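Sulfurtransferase (Azotobacter vinelandii, PDB 1E0C) probably transfers the sulfane sulfur of thiosulfate to cyanide, as a rhodanese of two rhodanese-like domains, by way of a persulfide formed on a cysteine. Local coordinates at residues Y84-D89 with W100-I105; A14-R19 with L25-L30; G115-W120 with R125-E130; T52-P57 with Q63-Q68. All coordinates share one frame; numbering follows the deposited sequence.

Contact 1 (Y84-D89 with W100-I105); sequences YVVYDD and WLLDVI
Leu102 sets one of its methyls squarely over the phenol ring of Tyr84, and the tight part of this contact is built on that CH-pi approach. CD2 stands 3.7 Å from the centroid of the Tyr84 ring and only 3° off the ring normal, which leaves its distances to the six ring carbons nearly equal. The other branch reaches the root of the same side chain: Leu102 CD1 lies 3.7 Å from Tyr84 CB. In Leu102, chi1 of -70° puts CG anti to the carbonyl carbon, and chi2 of 179° extends CD1 toward the stem of the tyrosine while CD2 goes over the ring. The pair joins strand 83-87 to helix 93-104 inside the beta-alpha-beta unit that runs on to strand 110-113, a right-handed crossover of the kind that connects parallel strands, here within the sheet of the rhodanese-like domain. Farther along the strand the fit relaxes. Val86 reaches Leu102 by one methyl alone, CG2 to CD1 at 4.2 Å, and its flank is filled instead by Ala95, Phe98 and Ile99 from earlier turns of the helix. Nor is there a solvent side in the usual sense, for Tyr84, Val86 and Leu102 are all buried. The one polar group of the trio, the Tyr84 hydroxyl, is hydrogen-bonded to His78 ND1, which helps to fix the far end of the ring beneath the leucine methyl.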
loop_
_atom_site.group_PDB
_atom_site.type_symbol
_atom_site.label_atom_id
_atom_site.label_comp_id
_atom_site.label_asym_id
_atom_site.label_seq_id
_atom_site.Cartn_x
_atom_site.Cartn_y
_atom_site.Cartn_z
ATOM N N TYR A 84 -3.287 -11.357 -7.693
ATOM C CA TYR A 84 -3.485 -9.939 -7.917
ATOM C C TYR A 84 -2.176 -9.296 -8.391
ATOM O O TYR A 84 -1.102 -9.653 -7.912
ATOM C CB TYR A 84 -3.920 -9.216 -6.636
ATOM C CG TYR A 84 -5.339 -9.545 -6.217
ATOM C CD1 TYR A 84 -5.620 -10.736 -5.582
ATOM C CD2 TYR A 84 -6.374 -8.643 -6.466
ATOM C CE1 TYR A 84 -6.911 -11.053 -5.178
ATOM C CE2 TYR A 84 -7.664 -8.951 -6.064
ATOM C CZ TYR A 84 -7.926 -10.154 -5.458
ATOM O OH TYR A 84 -9.210 -10.457 -5.055
ATOM N N VAL A 85 -2.315 -8.432 -9.373
ATOM C CA VAL A 85 -1.237 -7.515 -9.751
ATOM C C VAL A 85 -1.791 -6.107 -9.575
ATOM O O VAL A 85 -2.919 -5.837 -9.998
ATOM C CB VAL A 85 -0.722 -7.713 -11.176
ATOM C CG1 VAL A 85 0.311 -6.640 -11.513
ATOM C CG2 VAL A 85 -0.096 -9.098 -11.300
ATOM N N VAL A 86 -1.082 -5.293 -8.803
ATOM C CA VAL A 86 -1.641 -4.011 -8.384
ATOM C C VAL A 86 -0.796 -2.851 -8.868
ATOM O O VAL A 86 0.437 -2.880 -8.755
ATOM C CB VAL A 86 -1.707 -3.975 -6.835
ATOM C CG1 VAL A 86 -2.496 -2.772 -6.365
ATOM C CG2 VAL A 86 -2.286 -5.275 -6.293
ATOM N N TYR A 87 -1.443 -1.779 -9.319
ATOM C CA TYR A 87 -0.705 -0.590 -9.711
ATOM C C TYR A 87 -1.483 0.694 -9.497
ATOM O O TYR A 87 -2.708 0.708 -9.408
ATOM C CB TYR A 87 -0.262 -0.685 -11.171
ATOM C CG TYR A 87 -1.348 -0.516 -12.210
ATOM C CD1 TYR A 87 -2.033 -1.620 -12.700
ATOM C CD2 TYR A 87 -1.624 0.730 -12.755
ATOM C CE1 TYR A 87 -3.009 -1.477 -13.676
ATOM C CE2 TYR A 87 -2.585 0.884 -13.747
ATOM C CZ TYR A 87 -3.268 -0.230 -14.191
ATOM O OH TYR A 87 -4.207 -0.093 -15.193
ATOM N N ASP A 88 -0.742 1.797 -9.499
ATOM C CA ASP A 88 -1.348 3.122 -9.496
ATOM C C ASP A 88 -0.530 4.004 -10.426
ATOM O O ASP A 88 0.283 3.449 -11.187
ATOM C CB ASP A 88 -1.487 3.671 -8.090
ATOM C CG ASP A 88 -0.159 3.845 -7.372
ATOM O OD1 ASP A 88 0.804 4.302 -8.018
ATOM O OD2 ASP A 88 -0.125 3.559 -6.163
ATOM N N ASP A 89 -0.772 5.296 -10.439
ATOM C CA ASP A 89 -0.010 6.196 -11.299
ATOM C C ASP A 89 0.728 7.244 -10.478
ATOM O O ASP A 89 1.007 8.339 -10.975
ATOM C CB ASP A 89 -0.883 6.862 -12.350
ATOM C CG ASP A 89 -1.981 7.723 -11.753
ATOM O OD1 ASP A 89 -2.157 7.677 -10.518
ATOM O OD2 ASP A 89 -2.649 8.448 -12.516
ATOM N N TRP A 100 -1.878 -3.974 1.301
ATOM C CA TRP A 100 -2.159 -4.153 2.741
ATOM C C TRP A 100 -3.581 -4.677 2.914
ATOM O O TRP A 100 -3.819 -5.598 3.695
ATOM C CB TRP A 100 -1.917 -2.839 3.473
ATOM C CG TRP A 100 -2.611 -2.724 4.793
ATOM C CD1 TRP A 100 -2.269 -3.308 5.975
ATOM C CD2 TRP A 100 -3.804 -1.964 5.048
ATOM N NE1 TRP A 100 -3.163 -2.950 6.957
ATOM C CE2 TRP A 100 -4.113 -2.121 6.410
ATOM C CE3 TRP A 100 -4.623 -1.158 4.252
ATOM C CZ2 TRP A 100 -5.228 -1.525 6.994
ATOM C CZ3 TRP A 100 -5.717 -0.545 4.833
ATOM C CH2 TRP A 100 -6.011 -0.732 6.193
ATOM N N LEU A 101 -4.528 -4.212 2.085
ATOM C CA LEU A 101 -5.889 -4.762 2.165
ATOM C C LEU A 101 -5.922 -6.224 1.758
ATOM O O LEU A 101 -6.673 -7.034 2.304
ATOM C CB LEU A 101 -6.871 -3.944 1.334
ATOM C CG LEU A 101 -7.328 -2.604 1.916
ATOM C CD1 LEU A 101 -8.267 -1.902 0.940
ATOM C CD2 LEU A 101 -8.027 -2.808 3.263
ATOM N N LEU A 102 -5.114 -6.609 0.763
ATOM C CA LEU A 102 -5.021 -8.022 0.401
ATOM C C LEU A 102 -4.518 -8.854 1.570
ATOM O O LEU A 102 -5.003 -9.959 1.823
ATOM C CB LEU A 102 -4.109 -8.198 -0.810
ATOM C CG LEU A 102 -4.651 -7.678 -2.149
ATOM C CD1 LEU A 102 -3.596 -7.910 -3.230
ATOM C CD2 LEU A 102 -5.943 -8.416 -2.518
ATOM N N ASP A 103 -3.577 -8.303 2.357
ATOM C CA ASP A 103 -3.165 -9.032 3.563
ATOM C C ASP A 103 -4.315 -9.089 4.572
ATOM O O ASP A 103 -4.527 -10.115 5.211
ATOM C CB ASP A 103 -1.968 -8.329 4.219
ATOM C CG ASP A 103 -0.695 -8.568 3.415
ATOM O OD1 ASP A 103 -0.643 -9.586 2.700
ATOM O OD2 ASP A 103 0.217 -7.729 3.539
ATOM N N VAL A 104 -5.074 -8.004 4.661
ATOM C CA VAL A 104 -6.225 -7.963 5.564
ATOM C C VAL A 104 -7.252 -9.029 5.210
ATOM O O VAL A 104 -7.796 -9.666 6.115
ATOM C CB VAL A 104 -6.874 -6.580 5.605
ATOM C CG1 VAL A 104 -8.204 -6.602 6.364
ATOM C CG2 VAL A 104 -5.947 -5.560 6.274
ATOM N N ILE A 105 -7.483 -9.289 3.921
ATOM C CA ILE A 105 -8.440 -10.333 3.554
ATOM C C ILE A 105 -7.826 -11.706 3.431
ATOM O O ILE A 105 -8.510 -12.681 3.097
ATOM C CB ILE A 105 -9.242 -9.969 2.297
ATOM C CG1 ILE A 105 -8.396 -10.106 1.028
ATOM C CG2 ILE A 105 -9.792 -8.556 2.429
ATOM C CD1 ILE A 105 -9.237 -10.035 -0.243
#

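Contact 2 (A14-R19 with L25-L30); sequences ADLQAR and LILVDL
Leu16 meets two leucines of a neighbouring strand, Leu25 and Leu27, and divides its two methyls between them. The contact joins helix 13-17 to strand 25-29 of the five-stranded parallel sheet, so that a short helix near the start of the rhodanese-like domain rests against one face of its alpha/beta core. The three leucines share one conformation, CG anti to the backbone N and beside the carbonyl carbon (chi1 175° in Leu16), yet they are turned differently against each other. Leu16 and Leu25 lie at about a right angle, and their branches meet end on, CD1 of Leu16 being 4.1 Å from CD2 of Leu25. Toward Leu27 the approach is oblique and slightly closer, with Leu16 CD2 at 3.9 Å from Leu27 CD1. Because Leu25 and Leu27 are two residues apart in the strand, both point to the same side of the sheet, and Leu16 bridges them. Trp120 of helix 116-122 also packs on Leu16, while Leu25, at the start of the strand, is only partly buried.

Arg19 takes part through its backbone rather than its charge: its side chain leads away, with NE hydrogen-bonded to Asp3 O. Its guanidinium also turns back toward helix 13-17, where NH1 donates in the guanidinium plane to Asp15 O at 2.9 Å. On the strand side, Arg19 O lies 3.8 Å from the methyl CD2 of Leu25.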
loop_
_atom_site.group_PDB
_atom_site.type_symbol
_atom_site.label_atom_id
_atom_site.label_comp_id
_atom_site.label_asym_id
_atom_site.label_seq_id
_atom_site.Cartn_x
_atom_site.Cartn_y
_atom_site.Cartn_z
ATOM N N ALA A 14 7.462 -5.572 -18.212
ATOM C CA ALA A 14 7.657 -6.689 -19.128
ATOM C C ALA A 14 7.061 -7.980 -18.595
ATOM O O ALA A 14 6.512 -8.770 -19.369
ATOM C CB ALA A 14 9.140 -6.898 -19.433
ATOM N N ASP A 15 7.228 -8.234 -17.294
ATOM C CA ASP A 15 6.711 -9.464 -16.704
ATOM C C ASP A 15 5.181 -9.498 -16.783
ATOM O O ASP A 15 4.588 -10.544 -17.023
ATOM C CB ASP A 15 7.101 -9.566 -15.224
ATOM C CG ASP A 15 8.600 -9.529 -15.004
ATOM O OD1 ASP A 15 9.323 -10.181 -15.784
ATOM O OD2 ASP A 15 9.029 -8.860 -14.043
ATOM N N LEU A 16 4.569 -8.349 -16.498
ATOM C CA LEU A 16 3.112 -8.254 -16.552
ATOM C C LEU A 16 2.609 -8.367 -17.983
ATOM O O LEU A 16 1.669 -9.127 -18.234
ATOM C CB LEU A 16 2.614 -6.962 -15.908
ATOM C CG LEU A 16 1.095 -6.716 -16.013
ATOM C CD1 LEU A 16 0.318 -7.849 -15.372
ATOM C CD2 LEU A 16 0.759 -5.372 -15.384
ATOM N N GLN A 17 3.243 -7.670 -18.922
ATOM C CA GLN A 17 2.776 -7.729 -20.308
ATOM C C GLN A 17 2.729 -9.137 -20.862
ATOM O O GLN A 17 1.783 -9.515 -21.565
ATOM C CB GLN A 17 3.566 -6.800 -21.230
ATOM C CG GLN A 17 2.952 -6.731 -22.633
ATOM C CD GLN A 17 3.505 -5.625 -23.490
ATOM O OE1 GLN A 17 3.869 -4.552 -23.010
ATOM N NE2 GLN A 17 3.535 -5.845 -24.810
ATOM N N ALA A 18 3.699 -9.975 -20.527
ATOM C CA ALA A 18 3.773 -11.348 -20.992
ATOM C C ALA A 18 2.663 -12.212 -20.403
ATOM O O ALA A 18 2.441 -13.337 -20.847
ATOM C CB ALA A 18 5.124 -11.944 -20.571
ATOM N N ARG A 19 2.043 -11.739 -19.323
ATOM C CA ARG A 19 1.090 -12.538 -18.569
ATOM C C ARG A 19 -0.291 -11.898 -18.488
ATOM O O ARG A 19 -1.117 -12.376 -17.701
ATOM C CB ARG A 19 1.632 -12.755 -17.140
ATOM C CG ARG A 19 2.881 -13.634 -17.086
ATOM C CD ARG A 19 3.498 -13.639 -15.695
ATOM N NE ARG A 19 4.678 -14.497 -15.616
ATOM C CZ ARG A 19 5.882 -14.163 -16.072
ATOM N NH1 ARG A 19 6.099 -12.983 -16.639
ATOM N NH2 ARG A 19 6.887 -15.026 -15.989
ATOM N N LEU A 25 -5.228 -14.040 -13.243
ATOM C CA LEU A 25 -4.836 -12.664 -12.981
ATOM C C LEU A 25 -6.018 -11.770 -12.639
ATOM O O LEU A 25 -6.984 -11.639 -13.396
ATOM C CB LEU A 25 -4.103 -12.081 -14.193
ATOM C CG LEU A 25 -3.762 -10.589 -14.131
ATOM C CD1 LEU A 25 -2.810 -10.309 -12.965
ATOM C CD2 LEU A 25 -3.132 -10.149 -15.447
ATOM N N ILE A 26 -5.894 -11.093 -11.501
ATOM C CA ILE A 26 -6.788 -9.998 -11.158
ATOM C C ILE A 26 -5.924 -8.725 -11.123
ATOM O O ILE A 26 -5.129 -8.555 -10.206
ATOM C CB ILE A 26 -7.522 -10.175 -9.824
ATOM C CG1 ILE A 26 -8.365 -11.454 -9.842
ATOM C CG2 ILE A 26 -8.410 -8.952 -9.581
ATOM C CD1 ILE A 26 -9.266 -11.631 -8.635
ATOM N N LEU A 27 -6.004 -7.956 -12.188
ATOM C CA LEU A 27 -5.193 -6.751 -12.359
ATOM C C LEU A 27 -5.975 -5.544 -11.850
ATOM O O LEU A 27 -7.067 -5.243 -12.325
ATOM C CB LEU A 27 -4.842 -6.587 -13.830
ATOM C CG LEU A 27 -4.063 -5.351 -14.262
ATOM C CD1 LEU A 27 -2.713 -5.294 -13.534
ATOM C CD2 LEU A 27 -3.820 -5.401 -15.771
ATOM N N VAL A 28 -5.411 -4.887 -10.847
ATOM C CA VAL A 28 -6.109 -3.797 -10.165
ATOM C C VAL A 28 -5.422 -2.462 -10.401
ATOM O O VAL A 28 -4.242 -2.282 -10.120
ATOM C CB VAL A 28 -6.152 -4.073 -8.642
ATOM C CG1 VAL A 28 -6.887 -2.965 -7.912
ATOM C CG2 VAL A 28 -6.776 -5.435 -8.395
ATOM N N ASP A 29 -6.209 -1.526 -10.900
ATOM C CA ASP A 29 -5.763 -0.176 -11.208
ATOM C C ASP A 29 -6.300 0.786 -10.153
ATOM O O ASP A 29 -7.512 0.885 -9.970
ATOM C CB ASP A 29 -6.307 0.184 -12.592
ATOM C CG ASP A 29 -6.148 1.597 -13.057
ATOM O OD1 ASP A 29 -6.470 2.541 -12.314
ATOM O OD2 ASP A 29 -5.769 1.805 -14.245
ATOM N N LEU A 30 -5.410 1.469 -9.439
ATOM C CA LEU A 30 -5.869 2.466 -8.464
ATOM C C LEU A 30 -5.347 3.842 -8.849
ATOM O O LEU A 30 -4.699 4.545 -8.071
ATOM C CB LEU A 30 -5.428 2.075 -7.048
ATOM C CG LEU A 30 -5.933 0.723 -6.538
ATOM C CD1 LEU A 30 -4.795 -0.277 -6.425
ATOM C CD2 LEU A 30 -6.654 0.886 -5.201
#

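Contact 3 (G115-W120 with R125-E130); sequences GGLTAW and RPLSRE
Trp120 and Arg125 face each other where the chain leaves helix 116-122 and turns across its end, so that the loop between helix 116-122 and helix 151-157 is laid across the indole. Two hydrogen bonds hold the segments together. Arg125 N donates to Trp120 O at 3.2 Å and nearly straight (164°), tying the outgoing chain to the helix backbone. The indole provides the other: Trp120 NE1 donates to Pro126 O at 2.7 Å, the oxygen lying close to the ring plane while the donor stands above the plane of that carbonyl. This bond helps to fix the rotation of the ring and satisfies the N-H of a buried tryptophan.

The aromatic face is used differently. Arg125 CB sits over the five-membered ring, 3.4 Å from its centroid and 18° off the normal, a close CH-pi contact, and the extended chain carries CD on over the benzo half. The guanidinium itself is too distant from the six-membered ring for more than a weak cation-pi attraction; its NE forms a salt bridge with Glu123 OE1, and its NH1 is hydrogen-bonded to Gln17 OE1.

Apolar contacts complete the join. Pro126 CD touches Trp120 CZ2 at 3.9 Å, and Leu127 adds a methyl shared by two helix residues: CD2 is 3.9 Å from Trp120 CD1 and 4.2 Å from Leu117 CD1.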
loop_
_atom_site.group_PDB
_atom_site.type_symbol
_atom_site.label_atom_id
_atom_site.label_comp_id
_atom_site.label_asym_id
_atom_site.label_seq_id
_atom_site.Cartn_x
_atom_site.Cartn_y
_atom_site.Cartn_z
ATOM N N GLY A 115 6.715 0.817 -10.411
ATOM C CA GLY A 115 6.518 2.074 -11.112
ATOM C C GLY A 115 5.106 2.207 -11.687
ATOM O O GLY A 115 4.768 3.229 -12.290
ATOM N N GLY A 116 4.286 1.184 -11.504
ATOM C CA GLY A 116 2.897 1.211 -11.922
ATOM C C GLY A 116 2.702 1.719 -13.340
ATOM O O GLY A 116 3.438 1.395 -14.273
ATOM N N LEU A 117 1.664 2.532 -13.528
ATOM C CA LEU A 117 1.358 3.053 -14.866
ATOM C C LEU A 117 2.450 3.970 -15.380
ATOM O O LEU A 117 2.627 4.132 -16.591
ATOM C CB LEU A 117 0.012 3.791 -14.827
ATOM C CG LEU A 117 -0.536 4.218 -16.197
ATOM C CD1 LEU A 117 -1.053 3.006 -16.959
ATOM C CD2 LEU A 117 -1.657 5.235 -16.009
ATOM N N THR A 118 3.119 4.699 -14.483
ATOM C CA THR A 118 4.209 5.579 -14.909
ATOM C C THR A 118 5.246 4.777 -15.696
ATOM O O THR A 118 5.598 5.164 -16.810
ATOM C CB THR A 118 4.893 6.219 -13.684
ATOM O OG1 THR A 118 3.857 6.680 -12.800
ATOM C CG2 THR A 118 5.744 7.411 -14.103
ATOM N N ALA A 119 5.667 3.646 -15.154
ATOM C CA ALA A 119 6.665 2.807 -15.820
ATOM C C ALA A 119 6.084 2.149 -17.066
ATOM O O ALA A 119 6.744 2.057 -18.104
ATOM C CB ALA A 119 7.187 1.759 -14.844
ATOM N N TRP A 120 4.831 1.717 -16.985
ATOM C CA TRP A 120 4.134 1.146 -18.135
ATOM C C TRP A 120 4.109 2.143 -19.292
ATOM O O TRP A 120 4.490 1.799 -20.416
ATOM C CB TRP A 120 2.690 0.786 -17.749
ATOM C CG TRP A 120 1.962 -0.028 -18.780
ATOM C CD1 TRP A 120 1.143 0.446 -19.766
ATOM C CD2 TRP A 120 1.948 -1.454 -18.894
ATOM N NE1 TRP A 120 0.646 -0.608 -20.503
ATOM C CE2 TRP A 120 1.098 -1.782 -19.972
ATOM C CE3 TRP A 120 2.569 -2.494 -18.191
ATOM C CZ2 TRP A 120 0.889 -3.098 -20.372
ATOM C CZ3 TRP A 120 2.342 -3.798 -18.573
ATOM C CH2 TRP A 120 1.507 -4.093 -19.669
ATOM N N ARG A 125 3.785 0.864 -23.363
ATOM C CA ARG A 125 3.106 -0.430 -23.435
ATOM C C ARG A 125 1.630 -0.252 -23.737
ATOM O O ARG A 125 1.125 0.876 -23.739
ATOM C CB ARG A 125 3.409 -1.256 -22.191
ATOM C CG ARG A 125 4.908 -1.609 -22.128
ATOM C CD ARG A 125 5.283 -2.244 -20.804
ATOM N NE ARG A 125 6.702 -2.583 -20.750
ATOM C CZ ARG A 125 7.251 -3.683 -21.243
ATOM N NH1 ARG A 125 6.506 -4.607 -21.832
ATOM N NH2 ARG A 125 8.572 -3.869 -21.145
ATOM N N PRO A 126 0.976 -1.315 -24.173
ATOM C CA PRO A 126 -0.389 -1.212 -24.672
ATOM C C PRO A 126 -1.350 -0.672 -23.623
ATOM O O PRO A 126 -1.208 -0.961 -22.436
ATOM C CB PRO A 126 -0.756 -2.630 -25.075
ATOM C CG PRO A 126 0.519 -3.380 -25.178
ATOM C CD PRO A 126 1.490 -2.698 -24.247
ATOM N N LEU A 127 -2.323 0.107 -24.081
ATOM C CA LEU A 127 -3.380 0.609 -23.207
ATOM C C LEU A 127 -4.741 0.126 -23.713
ATOM O O LEU A 127 -4.916 -0.166 -24.896
ATOM C CB LEU A 127 -3.363 2.131 -23.143
ATOM C CG LEU A 127 -2.156 2.763 -22.437
ATOM C CD1 LEU A 127 -2.237 4.279 -22.503
ATOM C CD2 LEU A 127 -2.089 2.290 -20.988
ATOM N N SER A 128 -5.699 0.086 -22.801
ATOM C CA SER A 128 -7.070 -0.280 -23.151
ATOM C C SER A 128 -8.049 0.719 -22.546
ATOM O O SER A 128 -7.813 1.256 -21.465
ATOM C CB SER A 128 -7.379 -1.693 -22.678
ATOM O OG SER A 128 -8.737 -2.049 -22.909
ATOM N N ARG A 129 -9.138 0.991 -23.273
ATOM C CA ARG A 129 -10.188 1.842 -22.714
ATOM C C ARG A 129 -11.439 1.001 -22.451
ATOM O O ARG A 129 -12.492 1.508 -22.075
ATOM C CB ARG A 129 -10.475 3.011 -23.651
ATOM C CG ARG A 129 -9.259 3.897 -23.883
ATOM C CD ARG A 129 -9.618 5.134 -24.695
ATOM N NE ARG A 129 -10.558 5.973 -23.963
ATOM C CZ ARG A 129 -11.087 7.103 -24.408
ATOM N NH1 ARG A 129 -10.761 7.572 -25.604
ATOM N NH2 ARG A 129 -11.938 7.773 -23.638
ATOM N N GLU A 130 -11.281 -0.303 -22.578
ATOM C CA GLU A 130 -12.363 -1.262 -22.394
ATOM C C GLU A 130 -12.556 -1.617 -20.928
ATOM O O GLU A 130 -11.600 -1.723 -20.162
ATOM C CB GLU A 130 -12.043 -2.524 -23.195
ATOM C CG GLU A 130 -13.080 -3.616 -23.209
ATOM C CD GLU A 130 -12.954 -4.506 -24.440
ATOM O OE1 GLU A 130 -12.057 -4.249 -25.273
ATOM O OE2 GLU A 130 -13.764 -5.440 -24.586
#

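Contact 4 (T52-P57 with Q63-Q68); sequences TQLGQP and QPPREQ
Gln63 meets Leu54 through its backbone, its carbonyl O lying 3.5 Å from Leu54 CB, where two lengths of loop pass closely just ahead of helix 66-76 in the first rhodanese-like domain. The Gln63 side chain turns from this partner toward Val104 of helix 93-104. Next comes Pro64, at the closest approach of the two backbones, with its CA 4.0 Å from Leu54 CA. Its ring lies against a peptide group instead of a side chain: CD is 3.4 Å from Thr52 O, and CG lies nearly as close to the same carbonyl. That oxygen is hydrogen-bonded to Arg97 NH2, so the proline packs beside an acceptor already in use. Pro65, an exposed residue, follows at the N-cap position of helix 66-76. Here Leu54 supplies the partner, its CG anti to the backbone N (chi1 175°) and its side chain at about a right angle to the proline. A single methyl makes the touch, Leu54 CD1 lying 3.8 Å from Pro65 CD.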
loop_
_atom_site.group_PDB
_atom_site.type_symbol
_atom_site.label_atom_id
_atom_site.label_comp_id
_atom_site.label_asym_id
_atom_site.label_seq_id
_atom_site.Cartn_x
_atom_site.Cartn_y
_atom_site.Cartn_z
ATOM N N THR A 52 -10.714 2.359 -0.892
ATOM C CA THR A 52 -9.833 1.555 -0.058
ATOM C C THR A 52 -9.838 2.079 1.378
ATOM O O THR A 52 -9.122 1.544 2.230
ATOM C CB THR A 52 -8.366 1.538 -0.558
ATOM O OG1 THR A 52 -7.764 2.825 -0.419
ATOM C CG2 THR A 52 -8.333 1.165 -2.041
ATOM N N GLN A 53 -10.568 3.169 1.603
ATOM C CA GLN A 53 -10.538 3.805 2.921
ATOM C C GLN A 53 -11.898 3.851 3.589
ATOM O O GLN A 53 -12.945 4.014 2.948
ATOM C CB GLN A 53 -9.926 5.216 2.790
ATOM C CG GLN A 53 -8.429 5.186 2.521
ATOM C CD GLN A 53 -7.719 6.514 2.569
ATOM O OE1 GLN A 53 -8.285 7.559 2.247
ATOM N NE2 GLN A 53 -6.428 6.509 2.935
ATOM N N LEU A 54 -11.899 3.717 4.919
ATOM C CA LEU A 54 -13.144 3.910 5.684
ATOM C C LEU A 54 -13.736 5.278 5.369
ATOM O O LEU A 54 -14.948 5.431 5.178
ATOM C CB LEU A 54 -12.850 3.784 7.177
ATOM C CG LEU A 54 -14.025 4.070 8.127
ATOM C CD1 LEU A 54 -15.152 3.072 7.867
ATOM C CD2 LEU A 54 -13.570 3.980 9.576
ATOM N N GLY A 55 -12.918 6.320 5.411
ATOM C CA GLY A 55 -13.298 7.661 5.029
ATOM C C GLY A 55 -14.209 8.361 6.020
ATOM O O GLY A 55 -14.883 9.325 5.643
ATOM N N GLN A 56 -14.218 7.919 7.273
ATOM C CA GLN A 56 -15.085 8.549 8.289
ATOM C C GLN A 56 -14.267 8.826 9.547
ATOM O O GLN A 56 -13.283 8.125 9.803
ATOM C CB GLN A 56 -16.225 7.582 8.620
ATOM C CG GLN A 56 -17.573 8.225 8.865
ATOM C CD GLN A 56 -18.105 9.021 7.695
ATOM O OE1 GLN A 56 -18.225 8.512 6.580
ATOM N NE2 GLN A 56 -18.442 10.284 7.937
ATOM N N PRO A 57 -14.664 9.807 10.340
ATOM C CA PRO A 57 -13.955 10.139 11.576
ATOM C C PRO A 57 -13.949 8.971 12.523
ATOM O O PRO A 57 -14.957 8.264 12.588
ATOM C CB PRO A 57 -14.688 11.353 12.117
ATOM C CG PRO A 57 -16.037 11.302 11.490
ATOM C CD PRO A 57 -15.831 10.694 10.123
ATOM N N GLN A 63 -9.329 0.509 7.423
ATOM C CA GLN A 63 -9.901 -0.262 6.305
ATOM C C GLN A 63 -11.398 0.014 6.187
ATOM O O GLN A 63 -12.060 0.363 7.176
ATOM C CB GLN A 63 -9.699 -1.757 6.564
ATOM C CG GLN A 63 -10.485 -2.300 7.748
ATOM C CD GLN A 63 -9.926 -3.615 8.250
ATOM O OE1 GLN A 63 -10.629 -4.623 8.350
ATOM N NE2 GLN A 63 -8.630 -3.600 8.550
ATOM N N PRO A 64 -11.941 -0.153 4.993
ATOM C CA PRO A 64 -13.382 -0.007 4.796
ATOM C C PRO A 64 -14.119 -1.063 5.610
ATOM O O PRO A 64 -13.576 -2.106 5.980
ATOM C CB PRO A 64 -13.587 -0.247 3.304
ATOM C CG PRO A 64 -12.245 -0.152 2.680
ATOM C CD PRO A 64 -11.255 -0.558 3.748
ATOM N N PRO A 65 -15.406 -0.834 5.833
ATOM C CA PRO A 65 -16.252 -1.779 6.545
ATOM C C PRO A 65 -16.342 -3.094 5.775
ATOM O O PRO A 65 -16.137 -3.101 4.561
ATOM C CB PRO A 65 -17.621 -1.095 6.570
ATOM C CG PRO A 65 -17.354 0.340 6.302
ATOM C CD PRO A 65 -16.152 0.372 5.393
ATOM N N ARG A 66 -16.757 -4.157 6.441
ATOM C CA ARG A 66 -16.912 -5.458 5.808
ATOM C C ARG A 66 -17.741 -5.393 4.532
ATOM O O ARG A 66 -17.330 -5.914 3.496
ATOM C CB ARG A 66 -17.585 -6.426 6.796
ATOM C CG ARG A 66 -17.961 -7.758 6.173
ATOM C CD ARG A 66 -18.507 -8.735 7.193
ATOM N NE ARG A 66 -17.524 -9.117 8.205
ATOM C CZ ARG A 66 -16.589 -10.041 8.018
ATOM N NH1 ARG A 66 -16.487 -10.641 6.841
ATOM N NH2 ARG A 66 -15.753 -10.363 8.999
ATOM N N GLU A 67 -18.932 -4.806 4.608
ATOM C CA GLU A 67 -19.836 -4.755 3.449
ATOM C C GLU A 67 -19.156 -4.210 2.206
ATOM O O GLU A 67 -19.277 -4.760 1.104
ATOM C CB GLU A 67 -21.046 -3.900 3.820
ATOM C CG GLU A 67 -22.001 -3.520 2.714
ATOM C CD GLU A 67 -23.255 -2.856 3.274
ATOM O OE1 GLU A 67 -23.193 -1.674 3.668
ATOM O OE2 GLU A 67 -24.290 -3.545 3.350
ATOM N N GLN A 68 -18.462 -3.090 2.342
ATOM C CA GLN A 68 -17.758 -2.466 1.237
ATOM C C GLN A 68 -16.650 -3.345 0.677
ATOM O O GLN A 68 -16.490 -3.447 -0.552
ATOM C CB GLN A 68 -17.205 -1.106 1.688
ATOM C CG GLN A 68 -18.229 0.019 1.608
ATOM C CD GLN A 68 -19.327 -0.126 2.643
ATOM O OE1 GLN A 68 -19.102 -0.637 3.738
ATOM N NE2 GLN A 68 -20.535 0.304 2.296
#

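How the contacts relate
Along the chain the order is contact 2, contact 4, contact 1, contact 3, each closing before the next opens, and together they sample the first rhodanese-like domain and the loop that follows helix 116-122. Contacts 1 and 2, with centres about 12 Å apart, share the parallel sheet, in which strands 83-87 and 25-29 are neighbours joined by backbone hydrogen bonds. Contacts 2 and 3 have centres about 9 Å apart, and Gln17 and Arg125 link them. Contact 4 is the outlying one, its centre about 26 Å from that of contact 2, though Leu30 touches Thr52. Contact 1, at strand 83-87, touches each of the other three, whereas contacts 3 and 4, with centres about 28 Å apart, do not touch.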